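Local coordinates for protein M32 carboxypeptidase (Chitinophagaceae bacterium, PDB 7A03) that probably acts as a metal-dependent carboxypeptidase of the M32 family, removing amino acids from the C-terminal end of peptide chains, at residues I21-Q35 with R47-L61. Numbering follows the deposited sequence.
Sequences IADVRNAIAVLGWDQ and RGQQITTLSTIAHEL
Ile-28 and Ile-51 face each other, CA to CA 5.9 Å, where helices 21-35 and 47-61 pack antiparallel, their axes approaching to 9.3 Å with a signed crossing angle of -160°. Side chains interlock: Leu-31 enters a hole formed by Arg-47, Gln-50, Ile-51 and Leu-54, while Leu-54 returns between Val-24, Ala-27, Ile-28 and Leu-31. Ile-51 makes the third such knob, among Ile-28, Leu-31, Gly-32 and Gln-35. Ile-28 sends its two branches to different partners: CG2 meets CG2 of Ile-51, and CG1, placed beside the backbone N by a chi1 of -66°, comes within 3.5 Å of Leu-54 CB. Farther along, Ile-21 CG1 rests 3.5 Å from Leu-61 CB, the two side chains passing in opposite directions.

Polar groups close the apolar seam, Arg-47 at the end near Asp-34. Ala-58 CB sits 3.5 Å above the Arg-25 guanidinium plane, over its centre, and a water at the guanidinium edge accepts from NH1 at 2.7 Å and donates to Ser-55 O. Arg-47, bent at chi2 and chi3, sets one guanidinium face over Leu-31 CG and grips Asp-34 end-on: NH1 and NH2 reach the single oxygen OD2 at 2.8 and 2.9 Å. NH1 uses the anti lone pair of OD2; NH2 arrives on the anti side, tilted out of the carboxylate plane. OD2 lies nearly in the guanidinium plane, yet the carboxylate is turned 46° from it. NH1 also makes a weak bond to Leu-31 O. A leucine in place of Arg-47 would probably leave the Asp-34 carboxylate without its mate from helix 47-61 and free it to turn.

Knobs-into-holes packing with a salt bridge at one end joins helices 9-37 and 44-62 as an antiparallel helical hairpin, near the surface of the predominantly helical M32 carboxypeptidase fold.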
# COMPACT_ATOMS: atom_id res chain seq x y z
N ILE A 21 -11.34 -22.01 3.28
CA ILE A 21 -11.62 -20.68 2.74
C ILE A 21 -10.36 -20.08 2.13
O ILE A 21 -10.40 -19.49 1.04
CB ILE A 21 -12.19 -19.77 3.84
CG1 ILE A 21 -13.59 -20.22 4.25
CG2 ILE A 21 -12.22 -18.31 3.39
CD1 ILE A 21 -13.99 -19.71 5.62
N ALA A 22 -9.24 -20.21 2.83
CA ALA A 22 -7.99 -19.65 2.32
C ALA A 22 -7.56 -20.33 1.03
O ALA A 22 -7.01 -19.68 0.13
CB ALA A 22 -6.89 -19.77 3.38
N ASP A 23 -7.79 -21.64 0.91
CA ASP A 23 -7.49 -22.33 -0.34
C ASP A 23 -8.26 -21.73 -1.50
O ASP A 23 -7.70 -21.50 -2.58
CB ASP A 23 -7.83 -23.82 -0.23
CG ASP A 23 -6.86 -24.58 0.63
OD1 ASP A 23 -5.76 -24.06 0.91
OD2 ASP A 23 -7.19 -25.72 1.03
N VAL A 24 -9.56 -21.48 -1.30
CA VAL A 24 -10.34 -20.84 -2.35
C VAL A 24 -9.81 -19.44 -2.66
O VAL A 24 -9.70 -19.04 -3.83
CB VAL A 24 -11.84 -20.81 -2.00
CG1 VAL A 24 -12.62 -20.20 -3.16
CG2 VAL A 24 -12.35 -22.22 -1.71
N ARG A 25 -9.51 -18.66 -1.62
CA ARG A 25 -9.08 -17.28 -1.86
C ARG A 25 -7.73 -17.24 -2.57
O ARG A 25 -7.49 -16.41 -3.45
CB ARG A 25 -9.06 -16.49 -0.55
CG ARG A 25 -10.44 -16.32 0.06
CD ARG A 25 -10.60 -15.03 0.85
NE ARG A 25 -11.95 -14.95 1.43
CZ ARG A 25 -13.01 -14.43 0.81
NH1 ARG A 25 -12.89 -13.94 -0.42
NH2 ARG A 25 -14.19 -14.40 1.42
N ASN A 26 -6.85 -18.18 -2.25
CA ASN A 26 -5.57 -18.23 -2.93
C ASN A 26 -5.71 -18.74 -4.36
O ASN A 26 -4.97 -18.31 -5.24
CB ASN A 26 -4.57 -19.05 -2.12
CG ASN A 26 -4.08 -18.29 -0.91
OD1 ASN A 26 -3.64 -17.13 -1.03
ND2 ASN A 26 -4.16 -18.91 0.26
N ALA A 27 -6.69 -19.62 -4.62
CA ALA A 27 -6.97 -19.98 -6.01
C ALA A 27 -7.41 -18.76 -6.80
O ALA A 27 -6.99 -18.55 -7.95
CB ALA A 27 -8.05 -21.06 -6.07
N ILE A 28 -8.25 -17.92 -6.19
CA ILE A 28 -8.65 -16.66 -6.80
C ILE A 28 -7.42 -15.80 -7.09
O ILE A 28 -7.29 -15.21 -8.17
CB ILE A 28 -9.66 -15.93 -5.90
CG1 ILE A 28 -10.97 -16.71 -5.81
CG2 ILE A 28 -9.88 -14.51 -6.38
CD1 ILE A 28 -11.85 -16.21 -4.66
N ALA A 29 -6.49 -15.74 -6.13
CA ALA A 29 -5.24 -15.00 -6.34
C ALA A 29 -4.44 -15.53 -7.52
O ALA A 29 -3.85 -14.74 -8.27
CB ALA A 29 -4.41 -14.97 -5.05
N VAL A 30 -4.38 -16.86 -7.70
CA VAL A 30 -3.68 -17.43 -8.85
C VAL A 30 -4.33 -16.96 -10.15
O VAL A 30 -3.65 -16.55 -11.11
CB VAL A 30 -3.64 -18.97 -8.78
CG1 VAL A 30 -2.98 -19.54 -10.02
CG2 VAL A 30 -2.88 -19.44 -7.54
N LEU A 31 -5.67 -17.02 -10.20
CA LEU A 31 -6.38 -16.58 -11.39
C LEU A 31 -6.16 -15.09 -11.66
O LEU A 31 -6.02 -14.67 -12.81
CB LEU A 31 -7.87 -16.94 -11.28
CG LEU A 31 -8.24 -18.30 -11.87
CD1 LEU A 31 -7.55 -19.46 -11.14
CD2 LEU A 31 -9.78 -18.46 -11.84
N GLY A 32 -6.08 -14.28 -10.60
CA GLY A 32 -5.86 -12.85 -10.81
C GLY A 32 -4.42 -12.54 -11.22
O GLY A 32 -4.17 -11.63 -12.03
N TRP A 33 -3.48 -13.33 -10.72
CA TRP A 33 -2.08 -13.16 -11.10
C TRP A 33 -1.92 -13.49 -12.58
O TRP A 33 -1.31 -12.72 -13.34
CB TRP A 33 -1.20 -14.07 -10.24
CG TRP A 33 0.20 -14.18 -10.74
CD1 TRP A 33 1.24 -13.35 -10.47
CD2 TRP A 33 0.73 -15.19 -11.63
NE1 TRP A 33 2.38 -13.76 -11.12
CE2 TRP A 33 2.09 -14.90 -11.83
CE3 TRP A 33 0.18 -16.32 -12.25
CZ2 TRP A 33 2.92 -15.69 -12.65
CZ3 TRP A 33 1.00 -17.09 -13.07
CH2 TRP A 33 2.35 -16.78 -13.25
N ASP A 34 -2.53 -14.61 -13.00
CA ASP A 34 -2.45 -14.98 -14.40
C ASP A 34 -3.16 -13.96 -15.28
O ASP A 34 -2.69 -13.64 -16.38
CB ASP A 34 -3.03 -16.38 -14.58
CG ASP A 34 -3.05 -16.82 -16.02
OD1 ASP A 34 -1.98 -17.20 -16.55
OD2 ASP A 34 -4.15 -16.75 -16.61
N GLN A 35 -4.28 -13.41 -14.79
CA GLN A 35 -4.99 -12.36 -15.50
C GLN A 35 -4.08 -11.19 -15.81
O GLN A 35 -4.19 -10.57 -16.87
CB GLN A 35 -6.16 -11.91 -14.63
CG GLN A 35 -7.07 -10.84 -15.19
CD GLN A 35 -8.30 -10.68 -14.30
OE1 GLN A 35 -8.17 -10.38 -13.12
NE2 GLN A 35 -9.48 -10.91 -14.86
N ARG A 47 -12.47 -15.62 -17.71
CA ARG A 47 -11.67 -15.53 -16.50
C ARG A 47 -12.41 -14.72 -15.44
O ARG A 47 -12.45 -15.13 -14.27
CB ARG A 47 -10.29 -14.94 -16.81
CG ARG A 47 -9.46 -14.57 -15.54
CD ARG A 47 -9.18 -15.77 -14.64
NE ARG A 47 -8.58 -16.83 -15.42
CZ ARG A 47 -7.30 -16.86 -15.77
NH1 ARG A 47 -6.45 -15.91 -15.35
NH2 ARG A 47 -6.86 -17.85 -16.54
N GLY A 48 -13.09 -13.65 -15.87
CA GLY A 48 -13.84 -12.87 -14.89
C GLY A 48 -14.94 -13.70 -14.27
O GLY A 48 -15.13 -13.72 -13.04
N GLN A 49 -15.63 -14.47 -15.11
CA GLN A 49 -16.71 -15.31 -14.62
C GLN A 49 -16.18 -16.30 -13.62
O GLN A 49 -16.77 -16.51 -12.55
CB GLN A 49 -17.33 -16.03 -15.81
CG GLN A 49 -18.43 -16.98 -15.48
CD GLN A 49 -19.04 -17.58 -16.72
OE1 GLN A 49 -19.72 -16.88 -17.48
NE2 GLN A 49 -18.79 -18.86 -16.95
N GLN A 50 -15.00 -16.87 -13.90
CA GLN A 50 -14.50 -17.90 -13.02
C GLN A 50 -14.10 -17.30 -11.68
O GLN A 50 -14.42 -17.87 -10.63
CB GLN A 50 -13.37 -18.68 -13.71
CG GLN A 50 -13.91 -19.56 -14.83
CD GLN A 50 -12.87 -19.93 -15.88
OE1 GLN A 50 -11.69 -19.64 -15.73
NE2 GLN A 50 -13.33 -20.57 -16.96
N ILE A 51 -13.49 -16.11 -11.71
CA ILE A 51 -13.14 -15.47 -10.45
C ILE A 51 -14.39 -15.18 -9.64
O ILE A 51 -14.45 -15.47 -8.43
CB ILE A 51 -12.29 -14.21 -10.69
CG1 ILE A 51 -10.88 -14.62 -11.14
CG2 ILE A 51 -12.28 -13.34 -9.40
CD1 ILE A 51 -10.05 -13.48 -11.77
N THR A 52 -15.46 -14.71 -10.31
CA THR A 52 -16.69 -14.37 -9.59
C THR A 52 -17.28 -15.62 -8.96
O THR A 52 -17.66 -15.61 -7.78
CB THR A 52 -17.67 -13.70 -10.55
OG1 THR A 52 -17.11 -12.45 -10.96
CG2 THR A 52 -19.02 -13.44 -9.88
N THR A 53 -17.25 -16.75 -9.68
CA THR A 53 -17.83 -17.94 -9.10
C THR A 53 -17.08 -18.33 -7.83
O THR A 53 -17.70 -18.56 -6.77
CB THR A 53 -17.85 -19.05 -10.15
OG1 THR A 53 -18.94 -18.77 -11.04
CG2 THR A 53 -18.03 -20.43 -9.52
N LEU A 54 -15.75 -18.28 -7.89
CA LEU A 54 -14.97 -18.67 -6.72
C LEU A 54 -15.18 -17.68 -5.59
O LEU A 54 -15.27 -18.08 -4.42
CB LEU A 54 -13.49 -18.79 -7.08
CG LEU A 54 -13.04 -19.94 -7.98
CD1 LEU A 54 -11.54 -19.87 -8.12
CD2 LEU A 54 -13.42 -21.26 -7.36
N SER A 55 -15.30 -16.38 -5.92
CA SER A 55 -15.47 -15.38 -4.88
C SER A 55 -16.78 -15.63 -4.15
O SER A 55 -16.82 -15.59 -2.90
CB SER A 55 -15.42 -13.97 -5.47
OG SER A 55 -14.15 -13.71 -6.06
N THR A 56 -17.83 -15.97 -4.91
CA THR A 56 -19.11 -16.24 -4.28
C THR A 56 -18.98 -17.44 -3.36
O THR A 56 -19.43 -17.39 -2.21
CB THR A 56 -20.19 -16.46 -5.35
OG1 THR A 56 -20.34 -15.26 -6.12
CG2 THR A 56 -21.52 -16.81 -4.72
N ILE A 57 -18.29 -18.49 -3.82
CA ILE A 57 -18.12 -19.66 -2.97
C ILE A 57 -17.37 -19.28 -1.70
O ILE A 57 -17.79 -19.66 -0.59
CB ILE A 57 -17.42 -20.79 -3.75
CG1 ILE A 57 -18.38 -21.40 -4.79
CG2 ILE A 57 -16.87 -21.86 -2.79
CD1 ILE A 57 -17.67 -22.26 -5.82
N ALA A 58 -16.30 -18.49 -1.83
CA ALA A 58 -15.54 -18.14 -0.63
C ALA A 58 -16.42 -17.40 0.34
O ALA A 58 -16.38 -17.65 1.56
CB ALA A 58 -14.33 -17.28 -0.99
N HIS A 59 -17.27 -16.51 -0.19
CA HIS A 59 -18.10 -15.70 0.68
C HIS A 59 -19.13 -16.58 1.37
O HIS A 59 -19.38 -16.44 2.59
CB HIS A 59 -18.77 -14.60 -0.14
CG HIS A 59 -19.66 -13.71 0.66
ND1 HIS A 59 -19.20 -12.59 1.33
CD2 HIS A 59 -20.99 -13.77 0.91
CE1 HIS A 59 -20.20 -12.01 1.95
NE2 HIS A 59 -21.30 -12.70 1.71
N GLU A 60 -19.69 -17.55 0.63
CA GLU A 60 -20.62 -18.49 1.24
C GLU A 60 -19.95 -19.20 2.41
O GLU A 60 -20.55 -19.35 3.48
CB GLU A 60 -21.11 -19.51 0.21
CG GLU A 60 -22.02 -18.94 -0.86
CD GLU A 60 -22.26 -19.89 -2.03
OE1 GLU A 60 -21.59 -20.96 -2.12
OE2 GLU A 60 -23.13 -19.58 -2.87
N LEU A 61 -18.69 -19.59 2.23
CA LEU A 61 -18.02 -20.32 3.29
C LEU A 61 -17.78 -19.41 4.49
O LEU A 61 -17.98 -19.82 5.64
CB LEU A 61 -16.73 -20.95 2.77
CG LEU A 61 -16.97 -22.06 1.74
CD1 LEU A 61 -15.67 -22.41 1.03
CD2 LEU A 61 -17.58 -23.27 2.45
O HOH W 1 -15.36 -13.52 -1.42